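Glycogen accumulation regulator GarA (Mycobacterium tuberculosis, PDB 6I2P) probably regulates glycogen accumulation and central metabolism in mycobacteria through its phosphopeptide-recognising forkhead-associated (FHA) domain. Local coordinates at residues 47-55 / 143-151; 117-125 / 134-142. One frame throughout, in Å; residues are numbered along the deposited sequence.

Contact 1: 47-55 / 143-151; sequences SGVEGLPPG and FRLVFLTGP
V49 and P151, with L148 beside V49, carry the meeting of the loop 47-55 with the C-terminal end of strand 143-149, where that strand leaves the antiparallel sheet of the FHA beta-sandwich. V49 has the largest share of buried surface. Its backbone N donates the one direct hydrogen bond between the segments, to T149 O at 2.8 Å; the bond is nearly straight at hydrogen (166°), with the donor tilted 26° from the carbonyl plane. The V49 side chain divides its work between two branches. With CG1 anti to the carbonyl carbon (chi1 -60°), this methyl reaches CD2 of L148 at 3.9 Å, the two side chains crossing at about a right angle, while CG2 lies over the T149 carbonyl and beside L148 CB.

P151 turns its ring to the loop along one side: CB packs on S47 CB at 3.8 Å and CD approaches V49 O. That same oxygen receives a CA-H contact from G150. Close packing of the two backbones here leaves no space for a side chain on G48, whose CA is 3.3 Å from T149 O.

Further along the loop L52 sends CD1 to L148 O and to the CA of T149, and its side chain also touches L58 of strand 57-61 and L72 of strand 70-73, joining the loop to the sheet. T149 directs its CB away from the loop, and OG1 hydrogen-bonds to S56 O. Water 1 donates both hydrogens across the join, one to S47 O and one to G150 O at 2.8 Å.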
loop_
_atom_site.group_PDB
_atom_site.type_symbol
_atom_site.label_atom_id
_atom_site.label_comp_id
_atom_site.label_asym_id
_atom_site.label_seq_id
_atom_site.Cartn_x
_atom_site.Cartn_y
_atom_site.Cartn_z
ATOM N N SER C 47 -2.132 -37.950 -11.077
ATOM C CA SER C 47 -1.490 -37.743 -9.781
ATOM C C SER C 47 -0.465 -36.603 -9.794
ATOM O O SER C 47 -0.383 -35.851 -8.815
ATOM C CB SER C 47 -0.845 -39.033 -9.284
ATOM O OG SER C 47 -0.523 -38.957 -7.905
ATOM N N GLY C 48 0.303 -36.493 -10.882
ATOM C CA GLY C 48 1.332 -35.465 -11.032
ATOM C C GLY C 48 1.688 -35.106 -12.461
ATOM O O GLY C 48 1.058 -35.593 -13.403
ATOM N N VAL C 49 2.712 -34.245 -12.632
ATOM C CA VAL C 49 3.162 -33.772 -13.948
ATOM C C VAL C 49 4.278 -34.650 -14.556
ATOM O O VAL C 49 4.814 -35.540 -13.896
ATOM C CB VAL C 49 3.541 -32.261 -13.976
ATOM C CG1 VAL C 49 2.365 -31.373 -13.581
ATOM C CG2 VAL C 49 4.764 -31.964 -13.120
ATOM N N GLU C 50 4.605 -34.384 -15.831
ATOM C CA GLU C 50 5.638 -35.072 -16.613
ATOM C C GLU C 50 6.865 -34.177 -16.826
ATOM O O GLU C 50 6.792 -32.956 -16.654
ATOM C CB GLU C 50 5.089 -35.483 -17.984
ATOM C CG GLU C 50 4.105 -36.626 -17.941
ATOM C CD GLU C 50 3.648 -37.030 -19.323
ATOM O OE1 GLU C 50 4.372 -37.811 -19.981
ATOM O OE2 GLU C 50 2.566 -36.567 -19.748
ATOM N N GLY C 51 7.973 -34.805 -17.218
ATOM C CA GLY C 51 9.235 -34.131 -17.512
ATOM C C GLY C 51 10.041 -33.590 -16.349
ATOM O O GLY C 51 10.956 -32.789 -16.558
ATOM N N LEU C 52 9.716 -34.006 -15.124
ATOM C CA LEU C 52 10.459 -33.579 -13.943
ATOM C C LEU C 52 11.311 -34.747 -13.438
ATOM O O LEU C 52 10.788 -35.863 -13.339
ATOM C CB LEU C 52 9.522 -33.068 -12.825
ATOM C CG LEU C 52 8.844 -31.709 -13.014
ATOM C CD1 LEU C 52 8.034 -31.346 -11.791
ATOM C CD2 LEU C 52 9.861 -30.602 -13.266
ATOM N N PRO C 53 12.616 -34.537 -13.119
ATOM C CA PRO C 53 13.426 -35.657 -12.594
ATOM C C PRO C 53 12.839 -36.257 -11.304
ATOM O O PRO C 53 12.222 -35.514 -10.536
ATOM C CB PRO C 53 14.814 -35.041 -12.370
ATOM C CG PRO C 53 14.608 -33.587 -12.344
ATOM C CD PRO C 53 13.399 -33.287 -13.188
ATOM N N PRO C 54 12.944 -37.595 -11.078
ATOM C CA PRO C 54 12.341 -38.189 -9.866
ATOM C C PRO C 54 12.775 -37.541 -8.553
ATOM O O PRO C 54 13.939 -37.157 -8.405
ATOM C CB PRO C 54 12.764 -39.659 -9.941
ATOM C CG PRO C 54 13.039 -39.904 -11.379
ATOM C CD PRO C 54 13.613 -38.626 -11.901
ATOM N N GLY C 55 11.817 -37.389 -7.639
ATOM C CA GLY C 55 12.033 -36.787 -6.328
ATOM C C GLY C 55 12.169 -35.276 -6.343
ATOM O O GLY C 55 12.510 -34.676 -5.320
ATOM N N PHE C 143 3.743 -12.688 -5.257
ATOM C CA PHE C 143 3.997 -13.837 -6.131
ATOM C C PHE C 143 3.001 -14.951 -5.862
ATOM O O PHE C 143 2.795 -15.338 -4.716
ATOM C CB PHE C 143 5.426 -14.382 -5.965
ATOM C CG PHE C 143 6.512 -13.545 -6.592
ATOM C CD1 PHE C 143 7.162 -12.559 -5.857
ATOM C CD2 PHE C 143 6.910 -13.761 -7.909
ATOM C CE1 PHE C 143 8.184 -11.797 -6.431
ATOM C CE2 PHE C 143 7.925 -12.987 -8.489
ATOM C CZ PHE C 143 8.560 -12.015 -7.740
ATOM N N ARG C 144 2.385 -15.462 -6.925
ATOM C CA ARG C 144 1.442 -16.573 -6.878
ATOM C C ARG C 144 2.111 -17.714 -7.623
ATOM O O ARG C 144 2.159 -17.735 -8.855
ATOM C CB ARG C 144 0.082 -16.177 -7.476
ATOM C CG ARG C 144 -0.760 -15.316 -6.523
ATOM C CD ARG C 144 -1.996 -14.741 -7.191
ATOM N NE ARG C 144 -2.888 -15.787 -7.699
ATOM C CZ ARG C 144 -4.206 -15.804 -7.528
ATOM N NH1 ARG C 144 -4.808 -14.833 -6.855
ATOM N NH2 ARG C 144 -4.933 -16.790 -8.033
ATOM N N LEU C 145 2.744 -18.591 -6.855
ATOM C CA LEU C 145 3.492 -19.727 -7.375
ATOM C C LEU C 145 2.636 -20.971 -7.351
ATOM O O LEU C 145 1.880 -21.171 -6.405
ATOM C CB LEU C 145 4.771 -19.976 -6.543
ATOM C CG LEU C 145 5.686 -18.762 -6.260
ATOM C CD1 LEU C 145 6.413 -18.926 -4.939
ATOM C CD2 LEU C 145 6.682 -18.528 -7.393
ATOM N N VAL C 146 2.744 -21.802 -8.392
ATOM C CA VAL C 146 2.063 -23.088 -8.430
ATOM C C VAL C 146 3.141 -24.153 -8.236
ATOM O O VAL C 146 4.183 -24.117 -8.900
ATOM C CB VAL C 146 1.205 -23.309 -9.703
ATOM C CG1 VAL C 146 0.609 -24.720 -9.751
ATOM C CG2 VAL C 146 0.100 -22.270 -9.781
ATOM N N PHE C 147 2.898 -25.067 -7.284
ATOM C CA PHE C 147 3.788 -26.171 -6.967
ATOM C C PHE C 147 3.390 -27.364 -7.835
ATOM O O PHE C 147 2.224 -27.772 -7.836
ATOM C CB PHE C 147 3.702 -26.514 -5.466
ATOM C CG PHE C 147 4.431 -27.776 -5.058
ATOM C CD1 PHE C 147 3.784 -29.009 -5.073
ATOM C CD2 PHE C 147 5.761 -27.732 -4.659
ATOM C CE1 PHE C 147 4.460 -30.175 -4.705
ATOM C CE2 PHE C 147 6.426 -28.893 -4.273
ATOM C CZ PHE C 147 5.775 -30.110 -4.310
ATOM N N LEU C 148 4.367 -27.923 -8.562
ATOM C CA LEU C 148 4.169 -29.072 -9.443
ATOM C C LEU C 148 5.165 -30.167 -9.130
ATOM O O LEU C 148 6.344 -29.893 -8.947
ATOM C CB LEU C 148 4.267 -28.684 -10.927
ATOM C CG LEU C 148 3.307 -27.606 -11.458
ATOM C CD1 LEU C 148 3.759 -27.116 -12.817
ATOM C CD2 LEU C 148 1.867 -28.105 -11.516
ATOM N N THR C 149 4.694 -31.411 -9.081
ATOM C CA THR C 149 5.539 -32.572 -8.817
ATOM C C THR C 149 5.076 -33.750 -9.671
ATOM O O THR C 149 3.976 -33.708 -10.211
ATOM C CB THR C 149 5.634 -32.850 -7.292
ATOM O OG1 THR C 149 6.733 -33.719 -7.046
ATOM C CG2 THR C 149 4.340 -33.412 -6.689
ATOM N N GLY C 150 5.910 -34.779 -9.777
ATOM C CA GLY C 150 5.592 -35.972 -10.552
ATOM C C GLY C 150 4.655 -36.930 -9.840
ATOM O O GLY C 150 4.341 -36.729 -8.662
ATOM N N PRO C 151 4.190 -38.010 -10.518
ATOM C CA PRO C 151 3.306 -38.971 -9.837
ATOM C C PRO C 151 4.083 -40.003 -9.021
ATOM O O PRO C 151 5.225 -39.769 -8.631
ATOM C CB PRO C 151 2.524 -39.622 -10.987
ATOM C CG PRO C 151 3.184 -39.151 -12.263
ATOM C CD PRO C 151 4.437 -38.419 -11.913
HETATM O O HOH W 1 2.069 -35.924 -7.148
#

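Contact 2: 117-125 / 134-142; sequences LNGTYVNRE and NGDEVQIGK. With SO4 (sulfate ion), chain L.
Y121 and Q139 face each other as the antiparallel hydrogen-bonded pair of strands 120-122 and 137-140, neighbours in one sheet of the FHA beta-sandwich. Y121 N donates to Q139 O in the carbonyl plane, on a lone pair, and Q139 N returns a bond to Y121 O at 2.8 Å.

From this pair the Q139 side chain runs alongside the tyrosine. Its CB rests 3.9 Å from Y121 CB. CG stands anti to the backbone N (chi1 -161°), and the extended chain carries CD to within 4.2 Å of ring atom CD1. At the tip NE2 lies 3.9 Å from Y121 CD1, the amide and ring planes 38° apart; it hydrogen-bonds to E33 OE1 and, weakly, to G141 O, while OE1 hydrogen-bonds to S32 OG. These partners pin the amide beside the ring.

On the other face T120 CG2 packs against V138 CG1 and I140 CG1, directed to strand 100-105 of the second sheet, and T120 OG1 is hydrogen-bonded to D113 OD2. Before the strand, N118 ND2 hydrogen-bonds to the backbone of another protein's chain and N118 packs on a modified side chain there, consistent with FHA phosphopeptide recognition. K142 NZ hydrogen-bonds to O1 of a sulfate ion.

In the type I' turn from V122 to E125, N123 closes this end of the strand pair with three hydrogen bonds. Its N donates to E137 O and its OD1 accepts a hydrogen bond from E137 N at 2.9 Å. The asparagine amide and aspartate carboxylate planes are 70° apart; N123 ND2 meets D136 OD1 from above the carboxylate plane, at 2.9 Å.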
loop_
_atom_site.group_PDB
_atom_site.type_symbol
_atom_site.label_atom_id
_atom_site.label_comp_id
_atom_site.label_asym_id
_atom_site.label_seq_id
_atom_site.Cartn_x
_atom_site.Cartn_y
_atom_site.Cartn_z
ATOM N N LEU C 117 7.453 -10.633 7.086
ATOM C CA LEU C 117 6.588 -9.534 7.490
ATOM C C LEU C 117 5.125 -9.779 7.087
ATOM O O LEU C 117 4.227 -9.593 7.903
ATOM C CB LEU C 117 7.116 -8.208 6.871
ATOM C CG LEU C 117 6.280 -6.934 7.075
ATOM C CD1 LEU C 117 6.235 -6.519 8.536
ATOM C CD2 LEU C 117 6.787 -5.808 6.198
ATOM N N ASN C 118 4.893 -10.185 5.833
ATOM C CA ASN C 118 3.544 -10.366 5.290
ATOM C C ASN C 118 3.048 -11.831 5.249
ATOM O O ASN C 118 1.891 -12.072 4.881
ATOM C CB ASN C 118 3.448 -9.694 3.920
ATOM C CG ASN C 118 3.789 -8.211 3.958
ATOM O OD1 ASN C 118 3.203 -7.415 4.707
ATOM N ND2 ASN C 118 4.759 -7.806 3.155
ATOM N N GLY C 119 3.895 -12.769 5.680
ATOM C CA GLY C 119 3.564 -14.188 5.768
ATOM C C GLY C 119 3.577 -14.985 4.480
ATOM O O GLY C 119 3.800 -14.453 3.391
ATOM N N THR C 120 3.351 -16.296 4.623
ATOM C CA THR C 120 3.290 -17.267 3.532
ATOM C C THR C 120 1.892 -17.891 3.522
ATOM O O THR C 120 1.358 -18.249 4.574
ATOM C CB THR C 120 4.429 -18.301 3.648
ATOM O OG1 THR C 120 5.670 -17.607 3.784
ATOM C CG2 THR C 120 4.508 -19.228 2.435
ATOM N N TYR C 121 1.304 -18.005 2.330
ATOM C CA TYR C 121 -0.033 -18.559 2.151
ATOM C C TYR C 121 0.003 -19.772 1.241
ATOM O O TYR C 121 0.712 -19.775 0.233
ATOM C CB TYR C 121 -0.999 -17.499 1.582
ATOM C CG TYR C 121 -1.063 -16.215 2.385
ATOM C CD1 TYR C 121 -0.139 -15.194 2.181
ATOM C CD2 TYR C 121 -2.084 -15.996 3.303
ATOM C CE1 TYR C 121 -0.193 -14.011 2.915
ATOM C CE2 TYR C 121 -2.163 -14.805 4.027
ATOM C CZ TYR C 121 -1.209 -13.817 3.833
ATOM O OH TYR C 121 -1.272 -12.641 4.539
ATOM N N VAL C 122 -0.747 -20.811 1.610
ATOM C CA VAL C 122 -0.904 -22.027 0.816
ATOM C C VAL C 122 -2.391 -22.152 0.567
ATOM O O VAL C 122 -3.165 -22.235 1.524
ATOM C CB VAL C 122 -0.278 -23.294 1.462
ATOM C CG1 VAL C 122 -0.671 -24.561 0.697
ATOM C CG2 VAL C 122 1.238 -23.163 1.527
ATOM N N ASN C 123 -2.788 -22.085 -0.717
ATOM C CA ASN C 123 -4.181 -22.139 -1.175
ATOM C C ASN C 123 -5.046 -21.055 -0.487
ATOM O O ASN C 123 -6.155 -21.335 -0.015
ATOM C CB ASN C 123 -4.763 -23.564 -1.050
ATOM C CG ASN C 123 -3.995 -24.616 -1.826
ATOM O OD1 ASN C 123 -3.350 -24.342 -2.845
ATOM N ND2 ASN C 123 -4.044 -25.852 -1.356
ATOM N N ARG C 124 -4.490 -19.805 -0.417
ATOM C CA ARG C 124 -5.091 -18.592 0.170
ATOM C C ARG C 124 -5.092 -18.553 1.702
ATOM O O ARG C 124 -5.512 -17.550 2.284
ATOM C CB ARG C 124 -6.531 -18.373 -0.325
ATOM C CG ARG C 124 -6.694 -18.110 -1.807
ATOM C CD ARG C 124 -8.162 -17.846 -2.117
ATOM N NE ARG C 124 -8.709 -16.712 -1.359
ATOM C CZ ARG C 124 -8.518 -15.436 -1.678
ATOM N NH1 ARG C 124 -9.048 -14.474 -0.938
ATOM N NH2 ARG C 124 -7.805 -15.113 -2.747
ATOM N N GLU C 125 -4.645 -19.637 2.356
ATOM C CA GLU C 125 -4.670 -19.752 3.810
ATOM C C GLU C 125 -3.308 -19.457 4.444
ATOM O O GLU C 125 -2.314 -20.065 4.035
ATOM C CB GLU C 125 -5.203 -21.130 4.238
ATOM C CG GLU C 125 -6.659 -21.372 3.870
ATOM C CD GLU C 125 -7.677 -20.861 4.872
ATOM O OE1 GLU C 125 -8.343 -21.705 5.516
ATOM O OE2 GLU C 125 -7.817 -19.625 5.011
ATOM N N ASN C 134 0.779 -31.726 -5.516
ATOM C CA ASN C 134 0.761 -31.213 -6.891
ATOM C C ASN C 134 -0.480 -30.345 -7.154
ATOM O O ASN C 134 -1.611 -30.793 -6.932
ATOM C CB ASN C 134 0.853 -32.361 -7.906
ATOM C CG ASN C 134 0.810 -31.905 -9.345
ATOM O OD1 ASN C 134 1.769 -31.340 -9.874
ATOM N ND2 ASN C 134 -0.312 -32.135 -10.007
ATOM N N GLY C 135 -0.237 -29.108 -7.586
ATOM C CA GLY C 135 -1.290 -28.149 -7.894
ATOM C C GLY C 135 -1.523 -27.077 -6.851
ATOM O O GLY C 135 -2.317 -26.160 -7.086
ATOM N N ASP C 136 -0.844 -27.183 -5.687
ATOM C CA ASP C 136 -0.951 -26.212 -4.594
ATOM C C ASP C 136 -0.404 -24.855 -5.000
ATOM O O ASP C 136 0.584 -24.778 -5.732
ATOM C CB ASP C 136 -0.224 -26.713 -3.337
ATOM C CG ASP C 136 -1.024 -27.655 -2.455
ATOM O OD1 ASP C 136 -2.253 -27.764 -2.658
ATOM O OD2 ASP C 136 -0.423 -28.272 -1.553
ATOM N N GLU C 137 -1.063 -23.785 -4.527
ATOM C CA GLU C 137 -0.662 -22.411 -4.795
ATOM C C GLU C 137 -0.005 -21.788 -3.566
ATOM O O GLU C 137 -0.583 -21.785 -2.480
ATOM C CB GLU C 137 -1.842 -21.571 -5.304
ATOM C CG GLU C 137 -2.187 -21.871 -6.759
ATOM C CD GLU C 137 -2.986 -20.820 -7.506
ATOM O OE1 GLU C 137 -4.044 -21.177 -8.070
ATOM O OE2 GLU C 137 -2.546 -19.649 -7.551
ATOM N N VAL C 138 1.221 -21.285 -3.743
ATOM C CA VAL C 138 2.022 -20.664 -2.689
ATOM C C VAL C 138 2.125 -19.167 -2.944
ATOM O O VAL C 138 2.586 -18.749 -4.007
ATOM C CB VAL C 138 3.422 -21.324 -2.524
ATOM C CG1 VAL C 138 4.140 -20.789 -1.282
ATOM C CG2 VAL C 138 3.322 -22.845 -2.465
ATOM N N GLN C 139 1.696 -18.358 -1.964
ATOM C CA GLN C 139 1.781 -16.907 -2.069
ATOM C C GLN C 139 2.873 -16.372 -1.165
ATOM O O GLN C 139 2.809 -16.525 0.057
ATOM C CB GLN C 139 0.432 -16.214 -1.812
ATOM C CG GLN C 139 0.396 -14.787 -2.352
ATOM C CD GLN C 139 -0.719 -13.957 -1.779
ATOM O OE1 GLN C 139 -1.905 -14.190 -2.027
ATOM N NE2 GLN C 139 -0.358 -12.948 -1.013
ATOM N N ILE C 140 3.900 -15.784 -1.792
ATOM C CA ILE C 140 5.039 -15.133 -1.148
ATOM C C ILE C 140 5.043 -13.723 -1.730
ATOM O O ILE C 140 5.304 -13.541 -2.920
ATOM C CB ILE C 140 6.369 -15.918 -1.358
ATOM C CG1 ILE C 140 6.334 -17.271 -0.598
ATOM C CG2 ILE C 140 7.578 -15.080 -0.925
ATOM C CD1 ILE C 140 7.393 -18.314 -1.015
ATOM N N GLY C 141 4.653 -12.760 -0.905
ATOM C CA GLY C 141 4.507 -11.367 -1.306
ATOM C C GLY C 141 3.336 -11.227 -2.252
ATOM O O GLY C 141 2.214 -11.615 -1.918
ATOM N N LYS C 142 3.611 -10.730 -3.459
ATOM C CA LYS C 142 2.630 -10.595 -4.534
ATOM C C LYS C 142 2.826 -11.739 -5.546
ATOM O O LYS C 142 2.160 -11.753 -6.580
ATOM C CB LYS C 142 2.739 -9.220 -5.228
ATOM C CG LYS C 142 2.307 -8.033 -4.380
ATOM C CD LYS C 142 2.399 -6.745 -5.191
ATOM C CE LYS C 142 3.409 -5.766 -4.638
ATOM N NZ LYS C 142 3.606 -4.611 -5.548
HETATM S S SO4 L . 7.059 -4.203 -6.892
HETATM O O1 SO4 L . 5.685 -3.891 -7.298
HETATM O O2 SO4 L . 7.811 -2.959 -6.727
HETATM O O3 SO4 L . 7.045 -4.943 -5.630
HETATM O O4 SO4 L . 7.707 -5.036 -7.913
HETATM O O HOH W 2 3.809 -12.400 1.709
HETATM O O HOH W 3 -1.927 -19.313 -1.843
#

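How the contacts relate
The contacts share one antiparallel sheet, in which strand 143-149 of contact 1 directly follows strand 137-140 of contact 2 and pairs with it; V138 N and L145 O, and F147 N and D136 O, lie at hydrogen-bonding distance. Contact 2 is nested inside the chain loop closed by contact 1, and their centres are about 16 Å apart. Contact 1 is a surface join of an irregular loop to a strand end, resting on apolar packing, a single direct hydrogen bond and a water. Contact 2, partly buried nearer the chain centre, is regular strand pairing with several backbone bonds, a largely apolar face toward the second sheet and a polar turn end.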